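Local coordinates for SspB protein (Streptomyces clavuligerus, PDB 6JUF), which probably acts as a metal-dependent DNase in a phosphorothioation-sensing bacterial defence system against phages, at residues A15-F20 with V173-K178. Sequence-based numbering, arbitrary orientation.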
ATOM      1  N   ALA B  15       4.544  19.208 -12.252  1.00  8.97           N
ATOM      2  CA  ALA B  15       4.494  19.519 -10.805  1.00  7.27           C
ATOM      3  C   ALA B  15       3.080  19.813 -10.312  1.00  7.79           C
ATOM      4  O   ALA B  15       2.931  20.399  -9.266  1.00  9.39           O
ATOM      5  CB  ALA B  15       5.450  20.666 -10.462  1.00  9.20           C
ATOM      6  N   ARG B  16       2.041  19.434 -11.053  1.00  8.34           N
ATOM      7  CA  ARG B  16       0.661  19.719 -10.562  1.00  9.69           C
ATOM      8  C   ARG B  16       0.296  18.821  -9.367  1.00  9.80           C
ATOM      9  O   ARG B  16      -0.712  19.088  -8.671  1.00 11.73           O
ATOM     10  CB  ARG B  16      -0.350  19.462 -11.685  1.00 14.07           C
ATOM     11  CG  ARG B  16      -0.066  20.229 -12.964  1.00 20.62           C
ATOM     12  CD  ARG B  16      -0.849  21.483 -13.081  1.00 25.62           C
ATOM     13  NE  ARG B  16      -0.626  22.148 -14.386  1.00 22.55           N
ATOM     14  CZ  ARG B  16      -1.617  22.624 -15.144  1.00 24.28           C
ATOM     15  NH1 ARG B  16      -2.916  22.511 -14.750  1.00 20.24           N
ATOM     16  NH2 ARG B  16      -1.352  23.223 -16.306  1.00 25.07           N
ATOM     17  N   HIS B  17       1.089  17.768  -9.085  1.00  9.48           N
ATOM     18  CA  HIS B  17       0.907  16.935  -7.899  1.00  8.19           C
ATOM     19  C   HIS B  17       1.504  17.594  -6.678  1.00 10.11           C
ATOM     20  O   HIS B  17       1.357  17.098  -5.547  1.00  9.36           O
ATOM     21  CB  HIS B  17       1.635  15.596  -8.118  1.00  9.90           C
ATOM     22  CG  HIS B  17       2.986  15.778  -8.794  1.00  8.12           C
ATOM     23  ND1 HIS B  17       4.068  16.280  -8.123  1.00 10.08           N
ATOM     24  CD2 HIS B  17       3.396  15.569 -10.116  1.00  8.67           C
ATOM     25  CE1 HIS B  17       5.128  16.347  -9.017  1.00  8.13           C
ATOM     26  NE2 HIS B  17       4.682  15.907 -10.208  1.00 10.15           N
ATOM     27  N   GLU B  18       2.198  18.710  -6.875  1.00 12.13           N
ATOM     28  CA  GLU B  18       2.890  19.470  -5.776  1.00 12.24           C
ATOM     29  C   GLU B  18       3.770  18.604  -4.914  1.00 11.30           C
ATOM     30  O   GLU B  18       3.904  18.827  -3.699  1.00 13.70           O
ATOM     31  CB  GLU B  18       1.849  20.276  -4.912  1.00 11.75           C
ATOM     32  CG  GLU B  18       1.149  21.303  -5.793  1.00 15.73           C
ATOM     33  CD  GLU B  18       0.021  22.036  -5.106  1.00 17.91           C
ATOM     34  OE1 GLU B  18       0.394  22.726  -4.147  1.00 17.47           O
ATOM     35  OE2 GLU B  18      -1.148  22.029  -5.557  1.00 21.67           O
ATOM     36  N   THR B  19       4.438  17.661  -5.560  1.00 10.14           N
ATOM     37  CA  THR B  19       5.346  16.664  -4.940  1.00 12.27           C
ATOM     38  C   THR B  19       4.656  15.595  -4.122  1.00 12.24           C
ATOM     39  O   THR B  19       5.344  14.786  -3.478  1.00 12.14           O
ATOM     40  CB  THR B  19       6.564  17.233  -4.105  1.00 14.05           C
ATOM     41  OG1 THR B  19       6.175  17.671  -2.792  1.00 16.24           O
ATOM     42  CG2 THR B  19       7.266  18.396  -4.850  1.00 17.84           C
ATOM     43  N   PHE B  20       3.324  15.548  -4.103  1.00  9.37           N
ATOM     44  CA  PHE B  20       2.622  14.391  -3.505  1.00 10.20           C
ATOM     45  C   PHE B  20       2.613  13.201  -4.485  1.00  8.87           C
ATOM     46  O   PHE B  20       2.092  13.339  -5.581  1.00  9.01           O
ATOM     47  CB  PHE B  20       1.162  14.762  -3.276  1.00 10.78           C
ATOM     48  CG  PHE B  20       0.958  15.747  -2.118  1.00 11.66           C
ATOM     49  CD1 PHE B  20       1.315  15.395  -0.819  1.00 12.70           C
ATOM     50  CD2 PHE B  20       0.413  17.009  -2.362  1.00 11.34           C
ATOM     51  CE1 PHE B  20       1.094  16.267   0.268  1.00 12.15           C
ATOM     52  CE2 PHE B  20       0.172  17.885  -1.294  1.00 13.79           C
ATOM     53  CZ  PHE B  20       0.542  17.512   0.003  1.00 12.89           C
ATOM     54  N   VAL B 173      10.940  15.292 -10.481  1.00  7.23           N
ATOM     55  CA  VAL B 173      11.975  14.300 -10.212  1.00  8.72           C
ATOM     56  C   VAL B 173      11.924  13.851  -8.799  1.00  8.04           C
ATOM     57  O   VAL B 173      12.067  12.662  -8.501  1.00  8.92           O
ATOM     58  CB  VAL B 173      13.355  14.846 -10.627  1.00  8.07           C
ATOM     59  CG1 VAL B 173      14.481  13.940 -10.170  1.00  8.95           C
ATOM     60  CG2 VAL B 173      13.405  14.949 -12.146  1.00  9.37           C
ATOM     61  N   ASP B 174      11.714  14.790  -7.891  1.00 10.50           N
ATOM     62  CA  ASP B 174      11.457  14.442  -6.472  1.00 10.06           C
ATOM     63  C   ASP B 174      10.276  13.503  -6.301  1.00  9.40           C
ATOM     64  O   ASP B 174      10.357  12.503  -5.568  1.00  9.70           O
ATOM     65  CB  ASP B 174      11.199  15.691  -5.624  1.00 12.38           C
ATOM     66  CG  ASP B 174      12.469  16.446  -5.317  1.00 18.40           C
ATOM     67  OD1 ASP B 174      13.566  15.865  -5.458  1.00 20.30           O
ATOM     68  OD2 ASP B 174      12.400  17.621  -4.942  1.00 27.32           O
ATOM     69  N   CYS B 175       9.197  13.765  -7.017  1.00  8.19           N
ATOM     70  CA  CYS B 175       7.977  12.926  -6.931  1.00  7.72           C
ATOM     71  C   CYS B 175       8.212  11.541  -7.508  1.00  7.40           C
ATOM     72  O   CYS B 175       7.730  10.534  -6.950  1.00  6.86           O
ATOM     73  CB  CYS B 175       6.848  13.607  -7.695  1.00  8.32           C
ATOM     74  SG  CYS B 175       5.239  12.823  -7.259  1.00  9.87           S
ATOM     75  N   ILE B 176       8.935  11.463  -8.630  1.00  6.64           N
ATOM     76  CA  ILE B 176       9.263  10.143  -9.262  1.00  6.91           C
ATOM     77  C   ILE B 176      10.045   9.289  -8.234  1.00  8.34           C
ATOM     78  O   ILE B 176       9.747   8.123  -8.046  1.00  8.79           O
ATOM     79  CB  ILE B 176      10.128  10.369 -10.528  1.00  6.02           C
ATOM     80  CG1 ILE B 176       9.269  10.888 -11.675  1.00  7.00           C
ATOM     81  CG2 ILE B 176      10.806   9.051 -10.943  1.00  9.11           C
ATOM     82  CD1 ILE B 176      10.004  11.528 -12.859  1.00  8.36           C
ATOM     83  N   THR B 177      10.997   9.898  -7.523  1.00  8.82           N
ATOM     84  CA  THR B 177      11.791   9.155  -6.526  1.00  9.13           C
ATOM     85  C   THR B 177      10.904   8.652  -5.375  1.00  8.54           C
ATOM     86  O   THR B 177      10.960   7.470  -5.040  1.00  8.95           O
ATOM     87  CB  THR B 177      12.878  10.070  -5.936  1.00 10.76           C
ATOM     88  OG1 THR B 177      13.594  10.679  -7.027  1.00 12.94           O
ATOM     89  CG2 THR B 177      13.880   9.285  -5.114  1.00 11.16           C
ATOM     90  N   LYS B 178      10.060   9.518  -4.813  1.00 10.68           N
ATOM     91  CA  LYS B 178       9.160   9.130  -3.723  1.00  8.82           C
ATOM     92  C   LYS B 178       8.174   8.033  -4.148  1.00 10.33           C
ATOM     93  O   LYS B 178       7.776   7.208  -3.305  1.00 10.01           O
ATOM     94  CB  LYS B 178       8.339  10.379  -3.225  1.00 11.96           C
ATOM     95  CG  LYS B 178       9.209  11.298  -2.395  1.00 17.15           C
ATOM     96  CD  LYS B 178       8.388  12.316  -1.625  1.00 23.65           C
ATOM     97  CE  LYS B 178       8.098  13.512  -2.453  1.00 18.85           C
ATOM     98  NZ  LYS B 178       7.226  14.378  -1.625  1.00 21.36           N
TER
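C175 lays its thiol over one face of the H17 imidazole, a sulfur-aromatic contact with SG 3.9 Å from the ring centroid and 17° off the ring normal. Its CB meets H17 CE1 at 3.5 Å. With SG swung opposite its own backbone N (chi1 -166°), this small side chain fits between helix 166-180 and the loop, where F20 O also lies 3.6 Å from SG. One turn further along, K178 is long enough to span the gap: a bend at chi3 brings NZ to T19 O, a 2.7 Å hydrogen bond. T19 OG1 instead donates to E18 O at 2.7 Å, leaning toward K178 but too far from NZ to bond. Two overlapping beta turns present these groups, type I from A15 to E18 and type I' from H17 to F20. H17 ND1 accepts the T19 N-H at 2.9 Å, nearly in the ring plane, and NE2 bonds D172 on the same helix, which also takes A15 N. Those bonds fix the ring's rotation; A15 CA lies over the rim of its opposite face. H17 probably carries its proton on NE2, polarised by D172. E18, a magnesium ligand though no metal is bound here, shares the loop, so the contact may help fix its backbone.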